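Local atomic coordinates of EscN (Escherichia coli O127:H6, PDB entry 2OBL), a protein that belongs to a bacterial type III secretion system and has a P-loop core related to the F1 alpha/beta subunits, followed by a helical C-terminal domain. Residues Ala258-Ile261 against Gly262-Ala265; His277-Ala280 against Ala281-Lys285; Lys285-Ile288 against Ala289-Lys292; Lys316-Lys319 against Leu320-Phe324. The protein carries 1 engineered substitution. All coordinates share one frame; numbering follows the deposited sequence.

Contact 1 of 4, residues Ala258-Ile261 against Gly262-Ala265; sequences AIDI and GLSA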
loop_
_atom_site.group_PDB
_atom_site.type_symbol
_atom_site.label_atom_id
_atom_site.label_comp_id
_atom_site.label_asym_id
_atom_site.label_seq_id
_atom_site.Cartn_x
_atom_site.Cartn_y
_atom_site.Cartn_z
ATOM N N ALA A 258 8.372 9.959 1.005
ATOM C CA ALA A 258 7.874 11.303 0.717
ATOM C C ALA A 258 6.406 11.454 1.104
ATOM O O ALA A 258 5.603 11.990 0.336
ATOM C CB ALA A 258 8.077 11.648 -0.755
ATOM N N ILE A 259 6.076 10.995 2.303
ATOM C CA ILE A 259 4.699 10.954 2.753
ATOM C C ILE A 259 4.263 12.308 3.309
ATOM O O ILE A 259 4.851 12.825 4.261
ATOM C CB ILE A 259 4.491 9.886 3.847
ATOM C CG1 ILE A 259 4.867 8.485 3.337
ATOM C CG2 ILE A 259 3.062 9.935 4.333
ATOM C CD1 ILE A 259 5.040 7.441 4.477
ATOM N N ASP A 260 3.222 12.878 2.721
ATOM C CA ASP A 260 2.646 14.094 3.278
ATOM C C ASP A 260 1.683 13.682 4.373
ATOM O O ASP A 260 0.610 13.151 4.099
ATOM C CB ASP A 260 1.917 14.883 2.191
ATOM C CG ASP A 260 1.426 16.240 2.682
ATOM O OD1 ASP A 260 0.682 16.282 3.679
ATOM O OD2 ASP A 260 1.785 17.262 2.058
ATOM N N ILE A 261 2.059 13.926 5.619
ATOM C CA ILE A 261 1.248 13.434 6.739
ATOM C C ILE A 261 -0.159 14.054 6.759
ATOM O O ILE A 261 -1.143 13.371 7.055
ATOM C CB ILE A 261 1.983 13.657 8.082
ATOM C CG1 ILE A 261 3.395 13.054 8.016
ATOM C CG2 ILE A 261 1.162 13.096 9.269
ATOM C CD1 ILE A 261 3.450 11.527 7.949
ATOM N N GLY A 262 -0.250 15.340 6.422
ATOM C CA GLY A 262 -1.518 16.065 6.515
ATOM C C GLY A 262 -2.535 15.623 5.474
ATOM O O GLY A 262 -3.745 15.828 5.644
ATOM N N LEU A 263 -2.047 15.011 4.395
ATOM C CA LEU A 263 -2.926 14.517 3.315
ATOM C C LEU A 263 -3.209 13.031 3.457
ATOM O O LEU A 263 -3.953 12.445 2.665
ATOM C CB LEU A 263 -2.265 14.740 1.960
ATOM C CG LEU A 263 -2.147 16.190 1.530
ATOM C CD1 LEU A 263 -1.345 16.274 0.241
ATOM C CD2 LEU A 263 -3.552 16.760 1.358
ATOM N N SER A 264 -2.607 12.419 4.467
ATOM C CA SER A 264 -2.722 10.979 4.647
ATOM C C SER A 264 -3.638 10.739 5.821
ATOM O O SER A 264 -3.872 11.659 6.615
ATOM C CB SER A 264 -1.352 10.336 4.884
ATOM O OG SER A 264 -0.486 10.530 3.768
ATOM N N ALA A 265 -4.164 9.527 5.939
ATOM C CA ALA A 265 -5.006 9.200 7.084
ATOM C C ALA A 265 -5.119 7.704 7.291
ATOM O O ALA A 265 -4.936 6.922 6.372
ATOM C CB ALA A 265 -6.410 9.822 6.923
#
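With chi1 at -174°, D260 sends its carboxylate forward beside its own carbonyl and over the start of the next turn, where it meets L263; S264, with chi1 at -62°, keeps OG close to its own backbone N and thereby turns the hydroxyl back to the peptide of D260. The carbonyl of D260 is consequently gripped from both faces of its plane. S264 OG donates to D260 O at 2.9 Å, while L263 N approaches D260 O from the opposite face at 3.3 Å. Neither donor lies in the carbonyl plane, a consequence of the tight fold of the chain here. L263 N also makes a weak bond to D260 OD1 at 3.1 Å, so one amide is shared between the backbone and side-chain oxygens of a single aspartate. One residue further on, S264 N donates to I261 O at 3.1 Å.

Van der Waals contacts between a carbon branch and a polar group complete the turn. L263 CD1 lies 3.7 Å from D260 CG, and I259 CG2 packs 3.6 Å from S264 OG. The hydroxyl is additionally hydrogen-bonded to V245 N, which leaves this buried group with partners in the turn and in strand 242-245. I261 faces elsewhere, packing on L65 of helix 60-65 and on K285 and I288 of helix 275-290.

The arrangement illustrates two overlapping type I beta turns, D260-L263 and I261-S264, stabilised by a serine hydroxyl that reaches back four residues; they deliver the chain into strand 265-266, which pairs antiparallel with strand 242-245 at the margin of the P-loop domain's sheet.

Contact 2 of 4, residues His277-Ala280 against Ala281-Lys285; sequences HLRA and AAECK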
loop_
_atom_site.group_PDB
_atom_site.type_symbol
_atom_site.label_atom_id
_atom_site.label_comp_id
_atom_site.label_asym_id
_atom_site.label_seq_id
_atom_site.Cartn_x
_atom_site.Cartn_y
_atom_site.Cartn_z
ATOM N N HIS A 277 -0.588 6.657 22.606
ATOM C CA HIS A 277 0.010 6.609 21.278
ATOM C C HIS A 277 -0.741 7.605 20.368
ATOM O O HIS A 277 -0.125 8.415 19.676
ATOM C CB HIS A 277 -0.078 5.174 20.732
ATOM C CG HIS A 277 0.491 4.996 19.356
ATOM N ND1 HIS A 277 0.822 3.759 18.844
ATOM C CD2 HIS A 277 0.778 5.894 18.383
ATOM C CE1 HIS A 277 1.289 3.901 17.616
ATOM N NE2 HIS A 277 1.274 5.185 17.313
ATOM N N LEU A 278 -2.068 7.558 20.390
ATOM C CA LEU A 278 -2.885 8.446 19.548
ATOM C C LEU A 278 -2.582 9.916 19.850
ATOM O O LEU A 278 -2.493 10.749 18.933
ATOM C CB LEU A 278 -4.374 8.170 19.789
ATOM C CG LEU A 278 -5.368 8.725 18.765
ATOM C CD1 LEU A 278 -5.103 8.087 17.396
ATOM C CD2 LEU A 278 -6.795 8.453 19.212
ATOM N N ARG A 279 -2.433 10.224 21.139
ATOM C CA ARG A 279 -2.145 11.590 21.594
ATOM C C ARG A 279 -0.784 12.075 21.120
ATOM O O ARG A 279 -0.658 13.205 20.640
ATOM C CB ARG A 279 -2.207 11.710 23.124
ATOM C CG ARG A 279 -2.025 13.157 23.605
ATOM C CD ARG A 279 -1.164 13.287 24.873
ATOM N NE ARG A 279 0.231 12.867 24.673
ATOM C CZ ARG A 279 1.175 13.578 24.048
ATOM N NH1 ARG A 279 2.407 13.085 23.942
ATOM N NH2 ARG A 279 0.905 14.769 23.521
ATOM N N ALA A 280 0.233 11.228 21.264
ATOM C CA ALA A 280 1.573 11.577 20.791
ATOM C C ALA A 280 1.572 11.799 19.281
ATOM O O ALA A 280 2.201 12.735 18.789
ATOM C CB ALA A 280 2.574 10.503 21.156
ATOM N N ALA A 281 0.892 10.921 18.547
ATOM C CA ALA A 281 0.808 11.066 17.089
ATOM C C ALA A 281 0.126 12.375 16.703
ATOM O O ALA A 281 0.529 13.038 15.748
ATOM C CB ALA A 281 0.056 9.900 16.470
ATOM N N ALA A 282 -0.919 12.736 17.430
ATOM C CA ALA A 282 -1.666 13.952 17.122
ATOM C C ALA A 282 -0.795 15.187 17.321
ATOM O O ALA A 282 -0.833 16.118 16.518
ATOM C CB ALA A 282 -2.923 14.042 17.979
ATOM N N GLU A 283 -0.015 15.190 18.398
ATOM C CA GLU A 283 0.907 16.283 18.648
ATOM C C GLU A 283 1.997 16.326 17.576
ATOM O O GLU A 283 2.318 17.397 17.068
ATOM C CB GLU A 283 1.524 16.186 20.052
ATOM C CG GLU A 283 2.662 17.177 20.252
ATOM C CD GLU A 283 2.932 17.512 21.698
ATOM O OE1 GLU A 283 2.695 16.652 22.579
ATOM O OE2 GLU A 283 3.393 18.647 21.958
ATOM N N CYS A 284 2.555 15.165 17.220
ATOM C CA CYS A 284 3.597 15.116 16.198
ATOM C C CYS A 284 3.072 15.695 14.890
ATOM O O CYS A 284 3.762 16.470 14.224
ATOM C CB CYS A 284 4.120 13.687 15.976
ATOM S SG CYS A 284 5.615 13.623 14.947
ATOM N N LYS A 285 1.847 15.326 14.524
ATOM C CA LYS A 285 1.240 15.840 13.295
ATOM C C LYS A 285 1.091 17.361 13.339
ATOM O O LYS A 285 1.383 18.060 12.363
ATOM C CB LYS A 285 -0.119 15.190 13.059
ATOM C CG LYS A 285 -0.038 13.781 12.483
ATOM C CD LYS A 285 -1.413 13.174 12.383
ATOM C CE LYS A 285 -1.424 11.808 13.015
ATOM N NZ LYS A 285 -2.813 11.312 13.251
HETATM O O HOH W 1 -3.390 11.018 16.243
#
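From H277 to C284 the backbone is regular alpha helix, part of helix 275-290, in which each carbonyl from H277 to A280 accepts the amide four residues ahead; A281 N, for example, donates to H277 O at 2.9 Å. One turn apart on this helix, R279 and E283 lie side by side and point the same way. The arginine chain bends at chi2 and again at chi3 (65°), which brings its guanidinium alongside the E283 side chain. R279 NH2 then donates to E283 OE1 at 2.8 Å, nearly straight at 160°. The carboxylate oxygen sits at the edge of the guanidinium, close to its plane, yet is met on its anti side, and the two flat groups stand at 90°. E283 OE2 pairs with K313.

Water 1 makes another link on the helix surface, donating to L278 O at 2.8 Å and accepting from K285 NZ at 3.1 Å. On the buried side, the H277 ring presents its edge to A281 CB, while its NE2 donates to G64 O.

The chemistry is thus divided by face: A280, A281 and the H277 imidazole on the buried side, the R279-E283 pair outward. A carboxylate held between arginine and lysine would be expected to favour its ionised form.

Contact 3 of 4, residues Lys285-Ile288 against Ala289-Lys292; sequences KKLI and ATYK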
loop_
_atom_site.group_PDB
_atom_site.type_symbol
_atom_site.label_atom_id
_atom_site.label_comp_id
_atom_site.label_asym_id
_atom_site.label_seq_id
_atom_site.Cartn_x
_atom_site.Cartn_y
_atom_site.Cartn_z
ATOM N N LYS A 285 1.847 15.326 14.524
ATOM C CA LYS A 285 1.240 15.840 13.295
ATOM C C LYS A 285 1.091 17.361 13.339
ATOM O O LYS A 285 1.383 18.060 12.363
ATOM C CB LYS A 285 -0.119 15.190 13.059
ATOM C CG LYS A 285 -0.038 13.781 12.483
ATOM C CD LYS A 285 -1.413 13.174 12.383
ATOM C CE LYS A 285 -1.424 11.808 13.015
ATOM N NZ LYS A 285 -2.813 11.312 13.251
ATOM N N LYS A 286 0.644 17.871 14.481
ATOM C CA LYS A 286 0.477 19.309 14.650
ATOM C C LYS A 286 1.828 20.001 14.569
ATOM O O LYS A 286 1.957 21.061 13.949
ATOM C CB LYS A 286 -0.229 19.617 15.969
ATOM C CG LYS A 286 -1.742 19.426 15.898
ATOM C CD LYS A 286 -2.346 19.075 17.256
ATOM C CE LYS A 286 -3.829 18.721 17.129
ATOM N NZ LYS A 286 -4.480 18.458 18.454
ATOM N N LEU A 287 2.842 19.385 15.165
ATOM C CA LEU A 287 4.181 19.955 15.130
ATOM C C LEU A 287 4.710 20.015 13.701
ATOM O O LEU A 287 5.261 21.034 13.283
ATOM C CB LEU A 287 5.139 19.192 16.045
ATOM C CG LEU A 287 4.898 19.381 17.551
ATOM C CD1 LEU A 287 5.904 18.578 18.342
ATOM C CD2 LEU A 287 4.959 20.848 17.952
ATOM N N ILE A 288 4.531 18.923 12.963
ATOM C CA ILE A 288 4.895 18.880 11.544
ATOM C C ILE A 288 4.189 19.976 10.748
ATOM O O ILE A 288 4.811 20.645 9.921
ATOM C CB ILE A 288 4.567 17.510 10.918
ATOM C CG1 ILE A 288 5.502 16.433 11.469
ATOM C CG2 ILE A 288 4.669 17.570 9.392
ATOM C CD1 ILE A 288 5.114 15.006 11.067
ATOM N N ALA A 289 2.897 20.160 11.000
ATOM C CA ALA A 289 2.106 21.148 10.264
ATOM C C ALA A 289 2.503 22.587 10.595
ATOM O O ALA A 289 2.458 23.463 9.731
ATOM C CB ALA A 289 0.619 20.939 10.521
ATOM N N THR A 290 2.893 22.829 11.842
ATOM C CA THR A 290 3.155 24.195 12.297
ATOM C C THR A 290 4.591 24.664 12.055
ATOM O O THR A 290 4.882 25.853 12.175
ATOM C CB THR A 290 2.774 24.394 13.791
ATOM O OG1 THR A 290 3.558 23.526 14.619
ATOM C CG2 THR A 290 1.293 24.100 14.016
ATOM N N TYR A 291 5.485 23.742 11.705
ATOM C CA TYR A 291 6.899 24.088 11.544
ATOM C C TYR A 291 7.152 25.100 10.428
ATOM O O TYR A 291 6.562 25.020 9.348
ATOM C CB TYR A 291 7.775 22.849 11.322
ATOM C CG TYR A 291 9.196 23.206 10.925
ATOM C CD1 TYR A 291 10.155 23.511 11.888
ATOM C CD2 TYR A 291 9.572 23.265 9.588
ATOM C CE1 TYR A 291 11.452 23.852 11.529
ATOM C CE2 TYR A 291 10.866 23.607 9.219
ATOM C CZ TYR A 291 11.800 23.897 10.194
ATOM O OH TYR A 291 13.084 24.233 9.826
ATOM N N LYS A 292 8.043 26.047 10.706
ATOM C CA LYS A 292 8.457 27.050 9.730
ATOM C C LYS A 292 9.971 27.275 9.798
ATOM O O LYS A 292 10.523 27.509 10.873
ATOM C CB LYS A 292 7.730 28.374 9.978
ATOM C CG LYS A 292 6.255 28.366 9.618
ATOM C CD LYS A 292 5.644 29.749 9.801
ATOM C CE LYS A 292 6.267 30.762 8.844
ATOM N NZ LYS A 292 5.468 32.014 8.773
#
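A289, I288 and T290 carry most of this contact, which closes the C-terminal end of helix 275-290. A289 still follows the regular helical pattern: its amide donates to K285 O at 2.9 Å, and its methyl rests over the preceding turn, with A289 CB 3.5 Å from K285 O.

T290 is the more distinctive residue. Its chi1 of 61° places OG1 between the backbone N and the carbonyl carbon, bending the hydroxyl back along the helix. T290 OG1 donates to K286 O at 3.0 Å, and T290 N reaches K286 O at 2.9 Å from the opposite face of that carbonyl. One oxygen therefore takes two bonds from the same residue, and the hydroxyl is held by the very carbonyl that its backbone serves. The methyl branch is pressed close as well, with T290 CG2 3.1 Å from K286 O.

I288 contributes differently. Its CG2 lies beside A289 N, but its main role is in packing: the branch bearing CD1 runs out from the helix, and with L287 the residue packs against I321 of helix 318-325.

Past the doubled bond at K286 O the helical pattern frays. T290 N has a second, weak bond to L287 O, Y291 N makes only a weak one to L287 O at 3.1 Å, and Y291 is the first residue to leave helical backbone angles, its psi being 139°. Its side chain leads away to touch A314 and I315 of helix 309-316. The whole is an instance of a helix C-terminus in which a threonine hydroxyl doubles the last strong i-to-i+4 bond, here within the helical C-terminal domain.

Contact 4 of 4, residues Lys316-Lys319 against Leu320-Phe324; sequences KNRK and LIQNF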
loop_
_atom_site.group_PDB
_atom_site.type_symbol
_atom_site.label_atom_id
_atom_site.label_comp_id
_atom_site.label_asym_id
_atom_site.label_seq_id
_atom_site.Cartn_x
_atom_site.Cartn_y
_atom_site.Cartn_z
ATOM N N LYS A 316 12.104 23.570 17.843
ATOM C CA LYS A 316 12.919 22.863 18.811
ATOM C C LYS A 316 12.956 21.367 18.513
ATOM O O LYS A 316 13.981 20.714 18.711
ATOM C CB LYS A 316 12.362 23.103 20.215
ATOM C CG LYS A 316 13.200 22.537 21.343
ATOM C CD LYS A 316 12.420 22.573 22.641
ATOM C CE LYS A 316 11.670 23.887 22.797
ATOM N NZ LYS A 316 10.699 23.836 23.925
ATOM N N ASN A 317 11.837 20.833 18.029
ATOM C CA ASN A 317 11.709 19.390 17.811
ATOM C C ASN A 317 11.907 18.950 16.357
ATOM O O ASN A 317 11.823 17.759 16.049
ATOM C CB ASN A 317 10.367 18.876 18.351
ATOM C CG ASN A 317 10.331 18.817 19.872
ATOM O OD1 ASN A 317 9.379 18.306 20.463
ATOM N ND2 ASN A 317 11.372 19.334 20.512
ATOM N N ARG A 318 12.198 19.911 15.482
ATOM C CA ARG A 318 12.350 19.658 14.044
ATOM C C ARG A 318 13.264 18.475 13.711
ATOM O O ARG A 318 12.830 17.510 13.075
ATOM C CB ARG A 318 12.835 20.922 13.328
ATOM C CG ARG A 318 13.361 20.695 11.916
ATOM C CD ARG A 318 12.250 20.426 10.914
ATOM N NE ARG A 318 12.708 20.644 9.541
ATOM C CZ ARG A 318 11.935 20.544 8.466
ATOM N NH1 ARG A 318 10.653 20.224 8.594
ATOM N NH2 ARG A 318 12.442 20.766 7.260
ATOM N N LYS A 319 14.520 18.542 14.146
ATOM C CA LYS A 319 15.483 17.477 13.845
ATOM C C LYS A 319 15.041 16.106 14.352
ATOM O O LYS A 319 15.253 15.095 13.684
ATOM C CB LYS A 319 16.875 17.816 14.388
ATOM C CG LYS A 319 17.946 16.804 13.991
ATOM C CD LYS A 319 19.274 17.091 14.680
ATOM C CE LYS A 319 20.187 15.871 14.628
ATOM N NZ LYS A 319 21.334 15.972 15.579
ATOM N N LEU A 320 14.441 16.071 15.539
ATOM C CA LEU A 320 13.933 14.818 16.084
ATOM C C LEU A 320 12.808 14.284 15.207
ATOM O O LEU A 320 12.815 13.121 14.799
ATOM C CB LEU A 320 13.424 15.018 17.510
ATOM C CG LEU A 320 14.508 15.114 18.581
ATOM C CD1 LEU A 320 13.865 15.263 19.942
ATOM C CD2 LEU A 320 15.409 13.891 18.527
ATOM N N ILE A 321 11.847 15.156 14.923
ATOM C CA ILE A 321 10.686 14.805 14.112
ATOM C C ILE A 321 11.094 14.349 12.706
ATOM O O ILE A 321 10.618 13.328 12.215
ATOM C CB ILE A 321 9.684 15.981 14.037
ATOM C CG1 ILE A 321 9.052 16.220 15.415
ATOM C CG2 ILE A 321 8.608 15.705 12.996
ATOM C CD1 ILE A 321 8.312 17.537 15.535
ATOM N N GLN A 322 11.992 15.098 12.074
ATOM C CA GLN A 322 12.436 14.761 10.728
ATOM C C GLN A 322 13.226 13.449 10.678
ATOM O O GLN A 322 13.027 12.645 9.772
ATOM C CB GLN A 322 13.231 15.918 10.102
ATOM C CG GLN A 322 12.395 17.168 9.854
ATOM C CD GLN A 322 11.212 16.905 8.936
ATOM O OE1 GLN A 322 10.069 17.244 9.250
ATOM N NE2 GLN A 322 11.483 16.286 7.801
ATOM N N ASN A 323 14.105 13.225 11.654
ATOM C CA ASN A 323 14.827 11.951 11.749
ATOM C C ASN A 323 13.904 10.762 11.997
ATOM O O ASN A 323 14.238 9.614 11.671
ATOM C CB ASN A 323 15.876 11.995 12.861
ATOM C CG ASN A 323 17.090 12.808 12.490
ATOM O OD1 ASN A 323 17.223 13.275 11.357
ATOM N ND2 ASN A 323 17.992 12.981 13.445
ATOM N N PHE A 324 12.752 11.047 12.597
ATOM C CA PHE A 324 11.754 10.022 12.880
ATOM C C PHE A 324 10.990 9.637 11.601
ATOM O O PHE A 324 10.899 8.454 11.244
ATOM C CB PHE A 324 10.786 10.516 13.962
ATOM C CG PHE A 324 9.653 9.556 14.260
ATOM C CD1 PHE A 324 9.861 8.436 15.052
ATOM C CD2 PHE A 324 8.381 9.783 13.752
ATOM C CE1 PHE A 324 8.825 7.557 15.332
ATOM C CE2 PHE A 324 7.335 8.893 14.020
ATOM C CZ PHE A 324 7.562 7.788 14.816
HETATM O O HOH W 2 14.563 18.147 17.806
HETATM O O HOH W 3 9.019 19.314 10.832
#
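R318 meets Q322 one turn on at the start of helix 318-325, and the contact around them combines three kinds of interaction. The first is the backbone ladder: I321 N donates to N317 O at 2.8 Å, Q322 N to R318 O at 2.7 Å, and N323 N to K319 O at 3.0 Å.

The second kind is packing. The R318 chain, bent at chi2 (74°), crosses the glutamine obliquely and brings one face of its guanidinium against Q322 CG, which is 3.3 Å above the plane and offset toward the rim. Guanidinium and amide planes are turned 38° apart. Elsewhere, N317 CB touches I321 CD1 at 3.7 Å, and the extended K319 chain crosses N323, with its CE near ND2.

The third kind is mediated by water. Though R318 NH1 and Q322 OE1 are close, their angle is poor for a direct bond; water 3 joins them instead, accepting from NH1 at 2.9 Å in the guanidinium plane and donating to OE1. Q322 NE2 bonds to Q326 OE1. Water 2 accepts from L320 N and donates to K316 O, linking the end of helix 309-316 to the first turn of the next.

Among its neighbours, helix 318-325 packs on helix 275-290 through I321 and on helix 335-345 through L320 and F324; R318 lies against Y291, just past the end of helix 275-290.

The four contacts share a principle: short-range bonds shape an element whose hydrophobic residues then join its neighbours. Contact 1 is a partly buried pair of turns beside the sheet, and it reaches the helical domain where I261 CG2 packs on K285 CG at 3.5 Å. Contacts 2 and 3 are successive parts of helix 275-290 and share K285; the first is partly buried and carries a salt bridge, the second is a surface contact governed by a hydroxyl at the helix end. Contact 4, in a different helix, relies on bridging waters and on the packing of a glutamine against a guanidinium face; it meets contact 3 through I321 and contact 2 through C284, but does not touch contact 1.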